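Local coordinates for putative flavoprotein (Bacteroides eggerthii, PDB 4ICI) that binds flavin mononucleotide in a flavodoxin-like fold and probably works in electron transfer or a related redox reaction, at residues E83-Y88 against H113-K118; Y95-D100 against G132-V137; P122-G127 against G150-R155. One frame throughout, in Å; residues are numbered along the deposited sequence.

In the fold
From the N terminus, segment 83-88 comes first, just ahead of strand 90-96, and interaction 1 closes a loop from it to 113-118, just ahead of strand 119-125. Segment 95-100 starts inside that loop but meets helix 132-141 beyond it, so interactions 1 and 2 cross. Interaction 3 opens at 122-127, after interaction 1 has closed, and runs to 150-155, crossing interaction 2. Interaction 1 ties together the approaches to two strands, with its centre about 23 Å from each of the other two centres. Interactions 2 and 3 have centres about 10 Å apart: interaction 2 joins strand 90-96 to helix 132-141, and interaction 3 joins neighbouring strand 119-125 to edge strand 146-152; both touch FMN.

Interaction 1: E83-Y88 against H113-K118; sequences ENIGTY and HSLKGK
Lys118 reaches across to segment 83-88 and sets its ammonium nitrogen among three backbone carbonyls. Its NZ lies 2.7 Å from Tyr88 O, in that carbonyl's plane, and 3.1 Å from Ile85 O, tilted 25° from the plane; a weak third bond joins NZ to Gly86 O. The chain is extended through chi3 and bends at its last torsion (chi4 -61°), which turns NZ aside toward the 3-10 segment 85-87. Before that bend the aliphatic part runs alongside the Tyr88 carbonyl, with Lys118 CD 3.3 Å from Tyr88 O. Ile85 O also accepts from Tyr88 N, and the two donors come from opposite faces of its plane.

Beside this polar site, the Ile85 side chain crosses those of His113 and Leu115 at about right angles. Ile85 CB meets the edge of the imidazole, 4.0 Å from His113 CD2, while CG1, anti to the backbone N (chi1 -173°), carries CD1 to within 4.1 Å of Leu115 CD2. Bonds to Phe109 O and Lys82 N fix the rotation of the His113 ring. The contact thus joins the loops that lead into strands 90-96 and 119-125, neighbours in the parallel sheet of this flavodoxin-like fold. Its crossing hydrogen bonds all end on backbone oxygens, so the lysine charge is probably stabilised by carbonyl dipoles, which depends on the 3-10 segment 85-87 and Tyr88 presenting their oxygens together.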
loop_
_atom_site.group_PDB
_atom_site.type_symbol
_atom_site.label_atom_id
_atom_site.label_comp_id
_atom_site.label_asym_id
_atom_site.label_seq_id
_atom_site.Cartn_x
_atom_site.Cartn_y
_atom_site.Cartn_z
ATOM N N GLU A 83 1.207 -6.783 15.011
ATOM C CA GLU A 83 0.731 -6.749 16.402
ATOM C C GLU A 83 1.034 -5.445 17.160
ATOM O O GLU A 83 0.254 -5.013 18.015
ATOM C CB GLU A 83 1.303 -7.943 17.166
ATOM C CG GLU A 83 0.854 -9.292 16.586
ATOM N N ASN A 84 2.162 -4.823 16.841
ATOM C CA ASN A 84 2.573 -3.564 17.498
ATOM C C ASN A 84 2.192 -2.310 16.710
ATOM O O ASN A 84 2.830 -1.272 16.862
ATOM C CB ASN A 84 4.095 -3.550 17.714
ATOM C CG ASN A 84 4.877 -3.471 16.402
ATOM O OD1 ASN A 84 4.345 -3.805 15.310
ATOM N ND2 ASN A 84 6.134 -3.004 16.487
ATOM N N ILE A 85 1.175 -2.413 15.857
ATOM C CA ILE A 85 0.753 -1.283 15.022
ATOM C C ILE A 85 0.538 0.000 15.838
ATOM O O ILE A 85 0.803 1.105 15.343
ATOM C CB ILE A 85 -0.527 -1.653 14.181
ATOM C CG1 ILE A 85 -0.884 -0.556 13.161
ATOM C CG2 ILE A 85 -1.718 -1.977 15.100
ATOM C CD1 ILE A 85 0.061 -0.470 12.025
ATOM N N GLY A 86 0.085 -0.140 17.088
ATOM C CA GLY A 86 -0.164 1.009 17.955
ATOM C C GLY A 86 1.029 1.920 18.189
ATOM O O GLY A 86 0.850 3.114 18.430
ATOM N N THR A 87 2.238 1.372 18.089
ATOM C CA THR A 87 3.473 2.111 18.385
ATOM C C THR A 87 3.893 3.112 17.286
ATOM O O THR A 87 4.742 3.989 17.517
ATOM C CB THR A 87 4.651 1.157 18.640
ATOM O OG1 THR A 87 5.057 0.482 17.441
ATOM C CG2 THR A 87 4.297 0.144 19.728
ATOM N N TYR A 88 3.313 2.988 16.091
ATOM C CA TYR A 88 3.792 3.777 14.954
ATOM C C TYR A 88 3.074 5.107 14.846
ATOM O O TYR A 88 1.876 5.196 15.063
ATOM C CB TYR A 88 3.682 2.993 13.639
ATOM C CG TYR A 88 4.547 1.757 13.636
ATOM C CD1 TYR A 88 5.904 1.834 13.361
ATOM C CD2 TYR A 88 4.009 0.504 13.936
ATOM C CE1 TYR A 88 6.718 0.688 13.393
ATOM C CE2 TYR A 88 4.808 -0.627 13.975
ATOM C CZ TYR A 88 6.163 -0.539 13.705
ATOM O OH TYR A 88 6.954 -1.682 13.735
ATOM N N HIS A 113 -6.506 -2.831 11.197
ATOM C CA HIS A 113 -5.496 -2.180 12.024
ATOM C C HIS A 113 -6.007 -0.785 12.402
ATOM O O HIS A 113 -6.482 -0.074 11.536
ATOM C CB HIS A 113 -4.178 -2.082 11.257
ATOM C CG HIS A 113 -3.518 -3.406 10.991
ATOM N ND1 HIS A 113 -3.927 -4.265 9.995
ATOM C CD2 HIS A 113 -2.460 -4.010 11.586
ATOM C CE1 HIS A 113 -3.157 -5.338 9.993
ATOM N NE2 HIS A 113 -2.256 -5.211 10.952
ATOM N N SER A 114 -5.894 -0.384 13.661
ATOM C CA SER A 114 -6.271 0.969 14.043
ATOM C C SER A 114 -5.204 1.945 13.561
ATOM O O SER A 114 -4.046 1.855 13.971
ATOM C CB SER A 114 -6.456 1.116 15.544
ATOM O OG SER A 114 -6.840 2.467 15.821
ATOM N N LEU A 115 -5.602 2.826 12.659
ATOM C CA LEU A 115 -4.714 3.830 12.105
ATOM C C LEU A 115 -5.134 5.241 12.533
ATOM O O LEU A 115 -4.541 6.233 12.095
ATOM C CB LEU A 115 -4.691 3.710 10.577
ATOM C CG LEU A 115 -4.191 2.352 10.057
ATOM C CD1 LEU A 115 -4.320 2.335 8.538
ATOM C CD2 LEU A 115 -2.745 2.060 10.481
ATOM N N LYS A 116 -6.131 5.319 13.409
ATOM C CA LYS A 116 -6.533 6.588 14.035
ATOM C C LYS A 116 -5.360 7.293 14.697
ATOM O O LYS A 116 -4.562 6.666 15.393
ATOM C CB LYS A 116 -7.641 6.322 15.065
ATOM C CG LYS A 116 -8.120 7.551 15.840
ATOM C CD LYS A 116 -9.369 7.249 16.688
ATOM C CE LYS A 116 -9.026 6.448 17.919
ATOM N NZ LYS A 116 -10.133 6.483 18.919
ATOM N N GLY A 117 -5.221 8.588 14.411
ATOM C CA GLY A 117 -4.168 9.395 14.983
ATOM C C GLY A 117 -2.856 9.387 14.236
ATOM O O GLY A 117 -2.028 10.245 14.472
ATOM N N LYS A 118 -2.675 8.450 13.318
ATOM C CA LYS A 118 -1.443 8.312 12.587
ATOM C C LYS A 118 -1.465 9.088 11.272
ATOM O O LYS A 118 -2.521 9.421 10.724
ATOM C CB LYS A 118 -1.183 6.834 12.290
ATOM C CG LYS A 118 -1.248 5.935 13.515
ATOM C CD LYS A 118 -0.816 4.533 13.195
ATOM C CE LYS A 118 -1.175 3.576 14.302
ATOM N NZ LYS A 118 -0.503 3.940 15.563
#

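Interaction 2: Y95-D100 against G132-V137; sequences YPIWWD and GNSATV. With FMN (flavin mononucleotide), chain B.
Asn133 and Ser134, in the first turn of helix 132-141, meet Asp100 and Tyr95 where strand 90-96 of the flavodoxin-like fold runs out into a flavin-binding loop. Followed outward, the Asn133 side chain crosses that of Asp100 at about a right angle. Its CB sits over one face of the Asp100 carboxylate, 3.4 Å from OD2. CG, anti to the backbone N (chi1 -168°), passes on to 3.7 Å from Asp100 O, and at the tip ND2 donates to that same oxygen. This Asn133 ND2 to Asp100 O bond is 2.8 Å long and nearly straight at 176°; the acceptor lies in the amide plane, although the donor is tilted from the carbonyl plane.

The Asp100 carboxylate reaches the helix start through water. Its OD1 is bridged by one water to Ser134 N and by another to Asn133 N, placing a negative group near the amide end of the helix, an arrangement consistent with favourable electrostatics.

Tyr95 arrives from the strand. Its OH donates to Ser134 OG at 2.8 Å, and the serine oxygen lies in the ring plane, at the edge, 3.3 Å from Tyr95 CE2. Ser134 OG is also bonded to Ile131 O, just before the helix. A phenylalanine in place of Tyr95 would probably leave Ser134 OG without its donor from the strand, losing the direct polar link between strand and helix.

Beyond the strand, Trp98 turns one ring face to the C7 side of the flavin. FMN O2' donates to Ile97 O, and Asp100 N to FMN O4, while Trp99 N donates to FMN N5 at 2.9 Å with an angle of 160°.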
loop_
_atom_site.group_PDB
_atom_site.type_symbol
_atom_site.label_atom_id
_atom_site.label_comp_id
_atom_site.label_asym_id
_atom_site.label_seq_id
_atom_site.Cartn_x
_atom_site.Cartn_y
_atom_site.Cartn_z
ATOM N N TYR A 95 1.354 -0.666 -2.584
ATOM C CA TYR A 95 0.610 -1.640 -3.389
ATOM C C TYR A 95 0.956 -1.502 -4.863
ATOM O O TYR A 95 1.292 -0.426 -5.337
ATOM C CB TYR A 95 -0.918 -1.502 -3.176
ATOM C CG TYR A 95 -1.439 -0.076 -3.271
ATOM C CD1 TYR A 95 -1.461 0.746 -2.150
ATOM C CD2 TYR A 95 -1.864 0.442 -4.457
ATOM C CE1 TYR A 95 -1.903 2.068 -2.256
ATOM C CE2 TYR A 95 -2.307 1.747 -4.565
ATOM C CZ TYR A 95 -2.325 2.555 -3.469
ATOM O OH TYR A 95 -2.748 3.875 -3.550
ATOM N N PRO A 96 0.741 -2.575 -5.627
ATOM C CA PRO A 96 0.671 -2.454 -7.072
ATOM C C PRO A 96 -0.671 -1.842 -7.467
ATOM O O PRO A 96 -1.685 -2.105 -6.812
ATOM C CB PRO A 96 0.732 -3.897 -7.538
ATOM C CG PRO A 96 0.080 -4.684 -6.424
ATOM C CD PRO A 96 0.471 -3.944 -5.166
ATOM N N ILE A 97 -0.701 -1.039 -8.511
ATOM C CA ILE A 97 -1.962 -0.524 -9.074
ATOM C C ILE A 97 -2.653 -1.645 -9.832
ATOM O O ILE A 97 -2.055 -2.219 -10.725
ATOM C CB ILE A 97 -1.724 0.625 -10.076
ATOM C CG1 ILE A 97 -1.044 1.834 -9.416
ATOM C CG2 ILE A 97 -3.049 1.039 -10.787
ATOM C CD1 ILE A 97 -1.767 2.387 -8.173
ATOM N N TRP A 98 -3.880 -1.989 -9.457
ATOM C CA TRP A 98 -4.710 -2.970 -10.149
ATOM C C TRP A 98 -5.991 -2.275 -10.619
ATOM O O TRP A 98 -6.775 -1.799 -9.808
ATOM C CB TRP A 98 -5.087 -4.135 -9.242
ATOM C CG TRP A 98 -4.023 -5.123 -8.951
ATOM C CD1 TRP A 98 -2.691 -5.071 -9.301
ATOM C CD2 TRP A 98 -4.169 -6.303 -8.150
ATOM N NE1 TRP A 98 -2.024 -6.172 -8.799
ATOM C CE2 TRP A 98 -2.908 -6.931 -8.088
ATOM C CE3 TRP A 98 -5.249 -6.901 -7.493
ATOM C CZ2 TRP A 98 -2.692 -8.125 -7.410
ATOM C CZ3 TRP A 98 -5.015 -8.088 -6.826
ATOM C CH2 TRP A 98 -3.740 -8.686 -6.787
ATOM N N TRP A 99 -6.168 -2.193 -11.946
ATOM C CA TRP A 99 -7.320 -1.510 -12.522
ATOM C C TRP A 99 -7.509 -0.098 -11.921
ATOM O O TRP A 99 -8.615 0.325 -11.593
ATOM C CB TRP A 99 -8.568 -2.372 -12.337
ATOM C CG TRP A 99 -8.481 -3.684 -13.052
ATOM C CD1 TRP A 99 -8.073 -4.903 -12.537
ATOM C CD2 TRP A 99 -8.741 -3.909 -14.450
ATOM N NE1 TRP A 99 -8.086 -5.849 -13.532
ATOM C CE2 TRP A 99 -8.494 -5.271 -14.705
ATOM C CE3 TRP A 99 -9.166 -3.094 -15.495
ATOM C CZ2 TRP A 99 -8.648 -5.840 -15.972
ATOM C CZ3 TRP A 99 -9.327 -3.657 -16.767
ATOM C CH2 TRP A 99 -9.067 -5.019 -16.989
ATOM N N ASP A 100 -6.399 0.631 -11.819
ATOM C CA ASP A 100 -6.355 2.015 -11.315
ATOM C C ASP A 100 -6.778 2.159 -9.850
ATOM O O ASP A 100 -7.135 3.264 -9.415
ATOM C CB ASP A 100 -7.188 2.948 -12.226
ATOM C CG ASP A 100 -6.594 4.347 -12.377
ATOM O OD1 ASP A 100 -5.442 4.615 -11.924
ATOM O OD2 ASP A 100 -7.352 5.179 -12.935
ATOM N N GLY A 132 -2.700 8.572 -8.502
ATOM C CA GLY A 132 -3.753 9.478 -8.058
ATOM C C GLY A 132 -5.122 8.875 -7.850
ATOM O O GLY A 132 -5.765 9.117 -6.813
ATOM N N ASN A 133 -5.597 8.118 -8.837
ATOM C CA ASN A 133 -6.938 7.541 -8.689
ATOM C C ASN A 133 -7.073 6.628 -7.481
ATOM O O ASN A 133 -7.994 6.768 -6.675
ATOM C CB ASN A 133 -7.400 6.813 -9.940
ATOM C CG ASN A 133 -8.876 6.473 -9.879
ATOM O OD1 ASN A 133 -9.727 7.384 -9.945
ATOM N ND2 ASN A 133 -9.191 5.206 -9.648
ATOM N N SER A 134 -6.093 5.757 -7.325
ATOM C CA SER A 134 -6.155 4.776 -6.249
ATOM C C SER A 134 -6.138 5.502 -4.920
ATOM O O SER A 134 -6.841 5.121 -3.987
ATOM C CB SER A 134 -4.990 3.783 -6.385
ATOM O OG SER A 134 -3.717 4.361 -6.105
ATOM N N ALA A 135 -5.284 6.534 -4.797
ATOM C CA ALA A 135 -5.171 7.299 -3.577
ATOM C C ALA A 135 -6.440 8.087 -3.267
ATOM O O ALA A 135 -6.865 8.170 -2.115
ATOM C CB ALA A 135 -3.957 8.217 -3.654
ATOM N N THR A 136 -7.043 8.650 -4.296
ATOM C CA THR A 136 -8.322 9.370 -4.138
ATOM C C THR A 136 -9.411 8.438 -3.607
ATOM O O THR A 136 -10.131 8.790 -2.677
ATOM C CB THR A 136 -8.740 10.015 -5.453
ATOM O OG1 THR A 136 -7.808 11.053 -5.756
ATOM C CG2 THR A 136 -10.164 10.590 -5.415
ATOM N N VAL A 137 -9.519 7.255 -4.202
ATOM C CA VAL A 137 -10.546 6.296 -3.761
ATOM C C VAL A 137 -10.286 5.854 -2.311
ATOM O O VAL A 137 -11.213 5.794 -1.499
ATOM C CB VAL A 137 -10.683 5.129 -4.745
ATOM C CG1 VAL A 137 -11.676 4.077 -4.228
ATOM C CG2 VAL A 137 -11.105 5.629 -6.121
HETATM N N1 FMN B . -0.565 -1.237 -14.159
HETATM C C2 FMN B . -1.041 0.007 -14.491
HETATM O O2 FMN B . -0.247 0.869 -14.863
HETATM N N3 FMN B . -2.402 0.266 -14.415
HETATM C C4 FMN B . -3.331 -0.696 -14.053
HETATM O O4 FMN B . -4.518 -0.331 -13.966
HETATM C C4A FMN B . -2.848 -1.979 -13.749
HETATM N N5 FMN B . -3.745 -3.013 -13.402
HETATM C C5A FMN B . -3.205 -4.262 -13.069
HETATM C C6 FMN B . -4.068 -5.297 -12.684
HETATM C C7 FMN B . -3.574 -6.529 -12.337
HETATM C C7M FMN B . -4.506 -7.611 -11.879
HETATM C C8 FMN B . -2.211 -6.771 -12.349
HETATM C C8M FMN B . -1.674 -8.135 -11.984
HETATM C C9 FMN B . -1.347 -5.756 -12.740
HETATM C C9A FMN B . -1.827 -4.478 -13.087
HETATM N N10 FMN B . -0.960 -3.442 -13.468
HETATM C C10 FMN B . -1.467 -2.207 -13.790
HETATM C "C1'" FMN B . 0.531 -3.666 -13.448
HETATM C "C2'" FMN B . 1.032 -3.562 -11.980
HETATM O "O2'" FMN B . 0.601 -2.404 -11.306
HETATM C "C3'" FMN B . 2.572 -3.507 -11.910
HETATM O "O3'" FMN B . 3.151 -4.561 -12.743
HETATM C "C4'" FMN B . 3.135 -3.534 -10.458
HETATM O "O4'" FMN B . 4.456 -3.054 -10.526
HETATM C "C5'" FMN B . 3.176 -5.015 -9.922
HETATM O "O5'" FMN B . 3.683 -4.918 -8.616
HETATM P P FMN B . 4.083 -6.200 -7.744
HETATM O O1P FMN B . 5.243 -6.853 -8.512
HETATM O O2P FMN B . 4.382 -5.763 -6.391
HETATM O O3P FMN B . 2.898 -7.168 -7.657
HETATM O O HOH W 1 -4.266 4.830 -9.366
HETATM O O HOH W 2 -4.599 7.318 -11.543
#

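Interaction 3: P122-G127 against G150-R155; sequences PFATSG and GRLLNR. With FMN (flavin mononucleotide), chain B.
With CG anti to its carbonyl carbon (chi1 -72°), Asn154 swings its amide over to Ser126, whose OG lies between its own N and carbonyl carbon (chi1 76°). Two bonds follow: Ser126 N donates to Asn154 OD1 at 2.9 Å, in the carbonyl plane and on a lone pair, and Asn154 ND2 makes a weak 3.3 Å bond to Ser126 OG. That hydroxyl is held more firmly by Ser129 O.

The segments take in the C-terminal ends of parallel strands 119-125 and 146-152, the second only weakly bonded here, and the loops that follow, in a beta-alpha-beta unit whose connecting helix is 132-141. Leu153 N donates to Ala124 O at 2.8 Å, almost straight at 178°, whereas Ala124 N to Arg151 O is longer at 3.2 Å. At the start of the pairing Gly150 CA comes 3.0 Å from Pro122 O, a CA-H...O contact made possible by the missing side chain.

Phe123 and Leu153 cross at about a right angle, Phe123 CD2 lying 3.8 Å from Leu153 CD1, next to helices 26-38 and 158-168. At the far end Thr125 OG1 is hydrogen-bonded to FMN O4' at 2.7 Å, and Gly127 N donates to FMN N1 at 3.0 Å.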
loop_
_atom_site.group_PDB
_atom_site.type_symbol
_atom_site.label_atom_id
_atom_site.label_comp_id
_atom_site.label_asym_id
_atom_site.label_seq_id
_atom_site.Cartn_x
_atom_site.Cartn_y
_atom_site.Cartn_z
ATOM N N PRO A 122 0.051 6.675 1.062
ATOM C CA PRO A 122 0.137 5.568 0.102
ATOM C C PRO A 122 1.385 5.670 -0.769
ATOM O O PRO A 122 1.922 6.746 -0.974
ATOM C CB PRO A 122 -1.130 5.749 -0.749
ATOM C CG PRO A 122 -1.344 7.251 -0.763
ATOM C CD PRO A 122 -0.832 7.749 0.576
ATOM N N PHE A 123 1.800 4.548 -1.313
ATOM C CA PHE A 123 2.770 4.510 -2.391
ATOM C C PHE A 123 2.471 3.333 -3.275
ATOM O O PHE A 123 1.749 2.415 -2.876
ATOM C CB PHE A 123 4.221 4.505 -1.857
ATOM C CG PHE A 123 4.644 3.239 -1.140
ATOM C CD1 PHE A 123 4.364 3.061 0.198
ATOM C CD2 PHE A 123 5.388 2.275 -1.793
ATOM C CE1 PHE A 123 4.783 1.920 0.884
ATOM C CE2 PHE A 123 5.837 1.159 -1.120
ATOM C CZ PHE A 123 5.533 0.991 0.221
ATOM N N ALA A 124 3.027 3.324 -4.484
ATOM C CA ALA A 124 2.642 2.289 -5.438
ATOM C C ALA A 124 3.697 2.036 -6.471
ATOM O O ALA A 124 4.606 2.852 -6.664
ATOM C CB ALA A 124 1.298 2.668 -6.126
ATOM N N THR A 125 3.566 0.887 -7.116
ATOM C CA THR A 125 4.207 0.631 -8.398
ATOM C C THR A 125 3.137 0.292 -9.424
ATOM O O THR A 125 2.013 -0.063 -9.070
ATOM C CB THR A 125 5.290 -0.478 -8.330
ATOM O OG1 THR A 125 4.707 -1.758 -8.120
ATOM C CG2 THR A 125 6.353 -0.181 -7.259
ATOM N N SER A 126 3.464 0.438 -10.714
ATOM C CA SER A 126 2.477 0.244 -11.782
ATOM C C SER A 126 3.176 0.005 -13.094
ATOM O O SER A 126 4.402 0.205 -13.223
ATOM C CB SER A 126 1.579 1.459 -11.942
ATOM O OG SER A 126 2.264 2.513 -12.604
ATOM N N GLY A 127 2.350 -0.361 -14.059
ATOM C CA GLY A 127 2.769 -0.456 -15.450
ATOM C C GLY A 127 2.646 0.834 -16.229
ATOM O O GLY A 127 2.742 0.803 -17.468
ATOM N N GLY A 150 0.849 10.634 -1.627
ATOM C CA GLY A 150 1.828 9.611 -1.911
ATOM C C GLY A 150 2.443 9.747 -3.282
ATOM O O GLY A 150 2.223 10.730 -4.009
ATOM N N ARG A 151 3.230 8.739 -3.640
ATOM C CA ARG A 151 3.972 8.736 -4.894
ATOM C C ARG A 151 4.016 7.362 -5.508
ATOM O O ARG A 151 4.045 6.343 -4.799
ATOM C CB ARG A 151 5.414 9.190 -4.643
ATOM C CG ARG A 151 5.585 10.614 -4.090
ATOM C CD ARG A 151 5.273 11.702 -5.111
ATOM N NE ARG A 151 5.536 13.052 -4.598
ATOM C CZ ARG A 151 4.654 13.782 -3.922
ATOM N NH1 ARG A 151 3.452 13.306 -3.614
ATOM N NH2 ARG A 151 4.994 14.994 -3.495
ATOM N N LEU A 152 4.085 7.375 -6.835
ATOM C CA LEU A 152 4.454 6.231 -7.620
ATOM C C LEU A 152 5.969 6.092 -7.532
ATOM O O LEU A 152 6.714 7.044 -7.812
ATOM C CB LEU A 152 3.957 6.419 -9.055
ATOM C CG LEU A 152 3.987 5.276 -10.039
ATOM C CD1 LEU A 152 2.981 4.181 -9.664
ATOM C CD2 LEU A 152 3.715 5.825 -11.446
ATOM N N LEU A 153 6.410 4.904 -7.114
ATOM C CA LEU A 153 7.819 4.605 -6.889
ATOM C C LEU A 153 8.360 3.550 -7.884
ATOM O O LEU A 153 9.108 2.641 -7.511
ATOM C CB LEU A 153 8.054 4.183 -5.461
ATOM C CG LEU A 153 7.667 5.197 -4.377
ATOM C CD1 LEU A 153 8.045 4.634 -3.029
ATOM C CD2 LEU A 153 8.330 6.592 -4.619
ATOM N N ASN A 154 7.962 3.657 -9.143
ATOM C CA ASN A 154 8.517 2.770 -10.175
ATOM C C ASN A 154 10.013 2.930 -10.338
ATOM O O ASN A 154 10.737 1.948 -10.526
ATOM C CB ASN A 154 7.828 2.998 -11.528
ATOM C CG ASN A 154 6.410 2.461 -11.556
ATOM O OD1 ASN A 154 6.095 1.538 -10.814
ATOM N ND2 ASN A 154 5.556 3.029 -12.411
ATOM N N ARG A 155 10.469 4.157 -10.284
ATOM C CA ARG A 155 11.902 4.416 -10.310
ATOM C C ARG A 155 12.139 5.417 -9.210
ATOM O O ARG A 155 11.612 6.547 -9.270
ATOM C CB ARG A 155 12.328 4.935 -11.686
ATOM C CG ARG A 155 12.309 3.858 -12.759
HETATM N N1 FMN B . -0.565 -1.237 -14.159
HETATM C C2 FMN B . -1.041 0.007 -14.491
HETATM O O2 FMN B . -0.247 0.869 -14.863
HETATM N N3 FMN B . -2.402 0.266 -14.415
HETATM C C4 FMN B . -3.331 -0.696 -14.053
HETATM O O4 FMN B . -4.518 -0.331 -13.966
HETATM C C4A FMN B . -2.848 -1.979 -13.749
HETATM N N5 FMN B . -3.745 -3.013 -13.402
HETATM C C5A FMN B . -3.205 -4.262 -13.069
HETATM C C6 FMN B . -4.068 -5.297 -12.684
HETATM C C7 FMN B . -3.574 -6.529 -12.337
HETATM C C7M FMN B . -4.506 -7.611 -11.879
HETATM C C8 FMN B . -2.211 -6.771 -12.349
HETATM C C8M FMN B . -1.674 -8.135 -11.984
HETATM C C9 FMN B . -1.347 -5.756 -12.740
HETATM C C9A FMN B . -1.827 -4.478 -13.087
HETATM N N10 FMN B . -0.960 -3.442 -13.468
HETATM C C10 FMN B . -1.467 -2.207 -13.790
HETATM C "C1'" FMN B . 0.531 -3.666 -13.448
HETATM C "C2'" FMN B . 1.032 -3.562 -11.980
HETATM O "O2'" FMN B . 0.601 -2.404 -11.306
HETATM C "C3'" FMN B . 2.572 -3.507 -11.910
HETATM O "O3'" FMN B . 3.151 -4.561 -12.743
HETATM C "C4'" FMN B . 3.135 -3.534 -10.458
HETATM O "O4'" FMN B . 4.456 -3.054 -10.526
HETATM C "C5'" FMN B . 3.176 -5.015 -9.922
HETATM O "O5'" FMN B . 3.683 -4.918 -8.616
HETATM P P FMN B . 4.083 -6.200 -7.744
HETATM O O1P FMN B . 5.243 -6.853 -8.512
HETATM O O2P FMN B . 4.382 -5.763 -6.391
HETATM O O3P FMN B . 2.898 -7.168 -7.657
#